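Local coordinates for BluB-like flavoprotein (Clostridium difficile 630, PDB 3EO8) that binds flavin mononucleotide and probably acts as an oxidoreductase of the nitroreductase type, at residues 66-71 and 84-89; 172-177 and 183-188. One frame throughout, in Å; residues are numbered along the deposited sequence.

Contact 1 of 2, residues 66-71 and 84-89. With ACT (acetate ion), chain I.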
loop_
_atom_site.group_PDB
_atom_site.type_symbol
_atom_site.label_atom_id
_atom_site.label_comp_id
_atom_site.label_asym_id
_atom_site.label_seq_id
_atom_site.Cartn_x
_atom_site.Cartn_y
_atom_site.Cartn_z
ATOM N N LYS A 66 10.567 21.803 -13.759
ATOM C CA LYS A 66 11.838 22.415 -13.455
ATOM C C LYS A 66 12.793 21.390 -12.863
ATOM O O LYS A 66 13.969 21.334 -13.214
ATOM C CB LYS A 66 11.622 23.575 -12.491
ATOM C CG LYS A 66 12.856 24.367 -12.175
ATOM C CD LYS A 66 12.537 25.490 -11.241
ATOM C CE LYS A 66 13.779 26.314 -10.924
ATOM N NZ LYS A 66 13.350 27.568 -10.251
ATOM N N LYS A 67 12.297 20.585 -11.944
ATOM C CA LYS A 67 13.112 19.525 -11.339
ATOM C C LYS A 67 13.490 18.493 -12.400
ATOM O O LYS A 67 14.615 18.056 -12.459
ATOM C CB LYS A 67 12.354 18.849 -10.191
ATOM C CG LYS A 67 13.242 18.040 -9.243
ATOM C CD LYS A 67 13.977 18.928 -8.244
ATOM C CE LYS A 67 14.827 18.064 -7.315
ATOM N NZ LYS A 67 15.361 18.812 -6.122
ATOM N N GLN A 68 12.511 18.097 -13.216
ATOM C CA GLN A 68 12.776 17.216 -14.379
ATOM C C GLN A 68 13.898 17.736 -15.263
ATOM O O GLN A 68 14.761 16.977 -15.684
ATOM C CB GLN A 68 11.531 17.067 -15.255
ATOM C CG GLN A 68 11.727 16.171 -16.459
ATOM C CD GLN A 68 10.734 16.504 -17.551
ATOM O OE1 GLN A 68 10.227 17.631 -17.610
ATOM N NE2 GLN A 68 10.481 15.545 -18.439
ATOM N N GLN A 69 13.879 19.030 -15.563
ATOM C CA GLN A 69 14.879 19.573 -16.454
ATOM C C GLN A 69 16.295 19.503 -15.863
ATOM O O GLN A 69 17.249 19.289 -16.598
ATOM C CB GLN A 69 14.513 20.983 -16.852
ATOM C CG GLN A 69 13.274 21.063 -17.728
ATOM C CD GLN A 69 13.424 20.422 -19.099
ATOM O OE1 GLN A 69 14.487 20.451 -19.708
ATOM N NE2 GLN A 69 12.336 19.853 -19.593
ATOM N N GLU A 70 16.428 19.680 -14.549
ATOM C CA GLU A 70 17.725 19.555 -13.894
ATOM C C GLU A 70 18.284 18.153 -14.092
ATOM O O GLU A 70 19.493 18.000 -14.319
ATOM C CB GLU A 70 17.610 19.845 -12.391
ATOM C CG GLU A 70 17.111 21.232 -12.053
ATOM C CD GLU A 70 16.834 21.393 -10.557
ATOM O OE1 GLU A 70 17.132 20.438 -9.781
ATOM O OE2 GLU A 70 16.342 22.487 -10.176
ATOM N N ILE A 71 17.407 17.145 -14.027
ATOM C CA ILE A 71 17.803 15.760 -14.290
ATOM C C ILE A 71 18.152 15.553 -15.786
ATOM O O ILE A 71 19.201 15.013 -16.092
ATOM C CB ILE A 71 16.734 14.744 -13.848
ATOM C CG1 ILE A 71 16.486 14.848 -12.326
ATOM C CG2 ILE A 71 17.176 13.384 -14.222
ATOM C CD1 ILE A 71 15.180 14.174 -11.824
ATOM N N ASN A 84 15.621 11.200 -23.701
ATOM C CA ASN A 84 14.393 11.265 -24.516
ATOM C C ASN A 84 13.292 10.355 -24.042
ATOM O O ASN A 84 12.110 10.743 -24.073
ATOM C CB ASN A 84 14.705 10.970 -25.993
ATOM C CG ASN A 84 15.350 12.152 -26.700
ATOM O OD1 ASN A 84 15.306 13.278 -26.214
ATOM N ND2 ASN A 84 15.946 11.898 -27.867
ATOM N N ARG A 85 13.635 9.146 -23.606
ATOM C CA ARG A 85 12.631 8.271 -23.026
ATOM C C ARG A 85 12.008 8.931 -21.778
ATOM O O ARG A 85 10.782 8.883 -21.576
ATOM C CB ARG A 85 13.210 6.864 -22.742
ATOM C CG ARG A 85 13.350 6.017 -24.029
ATOM C CD ARG A 85 13.770 4.520 -23.824
ATOM N NE ARG A 85 14.289 3.996 -25.108
ATOM C CZ ARG A 85 14.169 2.736 -25.563
ATOM N NH1 ARG A 85 13.543 1.781 -24.866
ATOM N NH2 ARG A 85 14.683 2.428 -26.748
ATOM N N PHE A 86 12.819 9.610 -20.987
ATOM C CA PHE A 86 12.297 10.310 -19.783
ATOM C C PHE A 86 11.417 11.531 -20.132
ATOM O O PHE A 86 10.402 11.774 -19.471
ATOM C CB PHE A 86 13.454 10.723 -18.883
ATOM C CG PHE A 86 13.049 11.225 -17.523
ATOM C CD1 PHE A 86 12.226 10.492 -16.714
ATOM C CD2 PHE A 86 13.569 12.419 -17.029
ATOM C CE1 PHE A 86 11.907 10.946 -15.420
ATOM C CE2 PHE A 86 13.255 12.862 -15.759
ATOM C CZ PHE A 86 12.409 12.119 -14.965
ATOM N N ARG A 87 11.777 12.275 -21.177
ATOM C CA ARG A 87 10.921 13.356 -21.672
ATOM C C ARG A 87 9.515 12.860 -22.010
ATOM O O ARG A 87 8.507 13.483 -21.657
ATOM C CB ARG A 87 11.554 13.990 -22.923
ATOM C CG ARG A 87 12.801 14.783 -22.638
ATOM C CD ARG A 87 13.502 15.410 -23.891
ATOM N NE ARG A 87 14.575 16.274 -23.419
ATOM C CZ ARG A 87 15.870 15.963 -23.331
ATOM N NH1 ARG A 87 16.376 14.829 -23.806
ATOM N NH2 ARG A 87 16.695 16.849 -22.817
ATOM N N LYS A 88 9.452 11.744 -22.729
ATOM C CA LYS A 88 8.153 11.208 -23.165
ATOM C C LYS A 88 7.416 10.691 -21.944
ATOM O O LYS A 88 6.211 10.879 -21.814
ATOM C CB LYS A 88 8.338 10.067 -24.188
ATOM C CG LYS A 88 6.987 9.539 -24.762
ATOM C CD LYS A 88 7.151 8.449 -25.852
ATOM N N PHE A 89 8.145 10.024 -21.053
ATOM C CA PHE A 89 7.535 9.447 -19.849
ATOM C C PHE A 89 6.833 10.504 -18.969
ATOM O O PHE A 89 5.689 10.319 -18.531
ATOM C CB PHE A 89 8.588 8.695 -19.026
ATOM C CG PHE A 89 8.088 8.256 -17.702
ATOM C CD1 PHE A 89 7.376 7.088 -17.570
ATOM C CD2 PHE A 89 8.281 9.052 -16.574
ATOM C CE1 PHE A 89 6.877 6.702 -16.331
ATOM C CE2 PHE A 89 7.789 8.664 -15.350
ATOM C CZ PHE A 89 7.081 7.494 -15.232
HETATM C C ACT I . 12.999 16.317 -3.506
HETATM O O ACT I . 11.799 16.076 -3.289
HETATM O OXT ACT I . 13.238 17.345 -4.193
HETATM C CH3 ACT I . 14.099 15.422 -2.986
HETATM O O HOH W 1 8.709 15.940 -20.685
HETATM O O HOH W 2 16.024 19.243 -21.422
#
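The side chains of Gln-68 and Phe-86 run alongside each other, pointing opposite ways, CG of Gln-68 lying 3.7 Å from CE2 of Phe-86, with the amide and ring planes 77° apart. CG2 of Ile-71 reaches the same ring carbon, CE2 of Phe-86, at 4.2 Å. The CA-CB bond of Phe-86 points toward helix 54-75, and with CG opposite the backbone N (chi1 -170°) CE2 comes up against both. The extended Gln-68 carries NE2 to a water 2.9 Å away that donates to O of Arg-87. A second water, in the guanidinium plane at its edge, joins OE1 of Gln-69 to NH2 of Arg-87. No direct hydrogen bond joins the two segments, and these waters carry their polar link. Helices 54-75 and 80-93 form an antiparallel hairpin, the segment axes inclined at 169° and 11.1 Å apart at closest approach; the Phe-86 side chain lies about 10 Å from a bound FMN, near the flavin site without lining it. Further out, Arg-87 is held by a salt bridge to Asp-76 and by NH1 bonding OD1 of Asn-84 (3.1 Å) from above the carbonyl plane. Leu-72 and Met-75 also pack on Phe-86, as does Glu-118 of the second subunit, whose Leu-119 packs on Ile-71.

Contact 2 of 2, residues 172-177 and 183-188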
loop_
_atom_site.group_PDB
_atom_site.type_symbol
_atom_site.label_atom_id
_atom_site.label_comp_id
_atom_site.label_asym_id
_atom_site.label_seq_id
_atom_site.Cartn_x
_atom_site.Cartn_y
_atom_site.Cartn_z
ATOM N N GLU A 172 9.540 20.102 -3.607
ATOM C CA GLU A 172 9.231 21.328 -4.318
ATOM C C GLU A 172 7.737 21.530 -4.462
ATOM O O GLU A 172 7.268 22.653 -4.404
ATOM C CB GLU A 172 9.868 21.319 -5.698
ATOM C CG GLU A 172 11.395 21.474 -5.628
ATOM C CD GLU A 172 12.158 20.237 -5.255
ATOM O OE1 GLU A 172 11.596 19.130 -5.207
ATOM O OE2 GLU A 172 13.385 20.366 -5.001
ATOM N N ILE A 173 7.010 20.444 -4.664
ATOM C CA ILE A 173 5.535 20.455 -4.701
ATOM C C ILE A 173 4.962 20.917 -3.355
ATOM O O ILE A 173 4.041 21.742 -3.305
ATOM C CB ILE A 173 4.964 19.051 -5.054
ATOM C CG1 ILE A 173 5.342 18.621 -6.506
ATOM C CG2 ILE A 173 3.423 19.040 -4.917
ATOM C CD1 ILE A 173 4.904 17.189 -6.841
ATOM N N GLU A 174 5.498 20.358 -2.274
ATOM C CA GLU A 174 5.107 20.734 -0.929
ATOM C C GLU A 174 5.323 22.248 -0.667
ATOM O O GLU A 174 4.459 22.916 -0.089
ATOM C CB GLU A 174 5.916 19.927 0.074
ATOM C CG GLU A 174 5.537 18.425 0.117
ATOM C CD GLU A 174 6.554 17.569 0.857
ATOM O OE1 GLU A 174 7.408 18.139 1.594
ATOM O OE2 GLU A 174 6.509 16.320 0.660
ATOM N N ALA A 175 6.464 22.771 -1.106
ATOM C CA ALA A 175 6.788 24.191 -0.966
ATOM C C ALA A 175 5.804 25.091 -1.709
ATOM O O ALA A 175 5.386 26.121 -1.189
ATOM C CB ALA A 175 8.198 24.443 -1.465
ATOM N N VAL A 176 5.451 24.724 -2.937
ATOM C CA VAL A 176 4.419 25.458 -3.687
ATOM C C VAL A 176 3.084 25.441 -2.962
ATOM O O VAL A 176 2.441 26.482 -2.814
ATOM C CB VAL A 176 4.204 24.873 -5.103
ATOM C CG1 VAL A 176 2.971 25.508 -5.777
ATOM C CG2 VAL A 176 5.474 25.058 -5.924
ATOM N N LEU A 177 2.649 24.265 -2.520
ATOM C CA LEU A 177 1.365 24.159 -1.833
ATOM C C LEU A 177 1.338 25.067 -0.622
ATOM O O LEU A 177 0.356 25.783 -0.391
ATOM C CB LEU A 177 1.127 22.713 -1.384
ATOM C CG LEU A 177 -0.167 22.449 -0.644
ATOM C CD1 LEU A 177 -1.379 22.740 -1.559
ATOM C CD2 LEU A 177 -0.183 21.006 -0.137
ATOM N N PHE A 183 -1.246 25.734 3.756
ATOM C CA PHE A 183 -1.321 24.380 4.282
ATOM C C PHE A 183 -0.057 24.052 5.050
ATOM O O PHE A 183 1.021 24.261 4.520
ATOM C CB PHE A 183 -1.497 23.377 3.132
ATOM C CG PHE A 183 -1.554 21.949 3.573
ATOM C CD1 PHE A 183 -2.700 21.437 4.148
ATOM C CD2 PHE A 183 -0.450 21.125 3.458
ATOM C CE1 PHE A 183 -2.756 20.127 4.565
ATOM C CE2 PHE A 183 -0.520 19.808 3.882
ATOM C CZ PHE A 183 -1.663 19.320 4.422
ATOM N N GLU A 184 -0.208 23.538 6.272
ATOM C CA GLU A 184 0.923 23.162 7.127
ATOM C C GLU A 184 1.047 21.639 7.186
ATOM O O GLU A 184 0.225 20.979 7.835
ATOM C CB GLU A 184 0.744 23.717 8.547
ATOM N N LYS A 185 2.045 21.076 6.508
ATOM C CA LYS A 185 2.171 19.613 6.402
ATOM C C LYS A 185 2.627 18.955 7.704
ATOM O O LYS A 185 2.450 17.751 7.878
ATOM C CB LYS A 185 3.120 19.239 5.284
ATOM C CG LYS A 185 4.588 19.617 5.519
ATOM C CD LYS A 185 5.409 19.589 4.219
ATOM C CE LYS A 185 6.822 20.107 4.457
ATOM N NZ LYS A 185 7.540 20.430 3.177
ATOM N N GLY A 186 3.236 19.737 8.601
ATOM C CA GLY A 186 3.829 19.190 9.808
ATOM C C GLY A 186 4.821 18.086 9.491
ATOM O O GLY A 186 5.761 18.314 8.744
ATOM N N GLU A 187 4.602 16.897 10.062
ATOM C CA GLU A 187 5.518 15.763 9.899
ATOM C C GLU A 187 5.224 14.949 8.625
ATOM O O GLU A 187 5.934 13.975 8.319
ATOM C CB GLU A 187 5.459 14.850 11.146
ATOM C CG GLU A 187 4.182 14.008 11.241
ATOM C CD GLU A 187 3.854 13.485 12.658
ATOM O OE1 GLU A 187 4.704 12.746 13.233
ATOM O OE2 GLU A 187 2.730 13.763 13.168
ATOM N N TYR A 188 4.169 15.332 7.917
ATOM C CA TYR A 188 3.728 14.608 6.740
ATOM C C TYR A 188 4.493 15.072 5.509
ATOM O O TYR A 188 5.068 16.152 5.490
ATOM C CB TYR A 188 2.234 14.770 6.507
ATOM C CG TYR A 188 1.322 14.054 7.496
ATOM C CD1 TYR A 188 1.292 14.416 8.845
ATOM C CD2 TYR A 188 0.472 13.037 7.067
ATOM C CE1 TYR A 188 0.449 13.761 9.750
ATOM C CE2 TYR A 188 -0.383 12.381 7.956
ATOM C CZ TYR A 188 -0.382 12.740 9.294
ATOM O OH TYR A 188 -1.247 12.072 10.143
#
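OE1 of Glu-174 accepts a hydrogen bond from NZ of Lys-185 at 2.8 Å, a charged bond that is part of a salt bridge between helix 170-181 and the loop that follows it. The ammonium group meets this oxygen on its anti side, 19° out of the carboxylate plane. The two side chains cross at about a right angle, and NZ of Lys-185 lies 3.5 Å from CB of Glu-174. The CG of Lys-185 is tucked in between its own N and C (chi1 67°), and from there the chain runs out straight to the carboxylate. The other oxygen, OE2, accepts a hydrogen bond from the backbone N of Leu-190. With its two oxygens bonded to different parts of the chain, the buried carboxylate is fixed in rotation; its charge is probably balanced in part by Lys-185, with Arg-135 of the second subunit making a long, weak ion pair with OE2. One turn further along the helix the contact becomes apolar: CD2 of Leu-177 lies 3.6 Å from CD2 of Phe-183, and the two side chains cross obliquely. Lys-185 also opens a type II' beta turn closed by the bond from N of Tyr-188 to O of Lys-185 (3.0 Å), with Gly-186 at the position of positive phi. This turn brings the chain round into strand 189-197. Phe-107 of the neighbouring strand 102-108 meets the ring of Phe-183 and touches Glu-174, Leu-177 and Lys-185, while Ile-173 and Val-176 of the same helix pack on helix 54-75.

Overall arrangement
From the N terminus, helices 4-10 and 24-35 and strand 47-51 lead to helix 54-75, and contact 1 closes the short connection between that helix and helix 80-93. Strand 102-108, further helices and strand 159-163 follow before contact 2 closes the still shorter return from helix 170-181 towards strand 189-197. The two closures are therefore in series, neither nesting nor crossing, with centres about 23 Å apart. They are nevertheless joined directly by a salt bridge from NZ of Lys-67 to OE2 of Glu-172 (2.8 Å), linking the helical hairpin to the helix beside the antiparallel sheet. Both contacts also touch the second subunit.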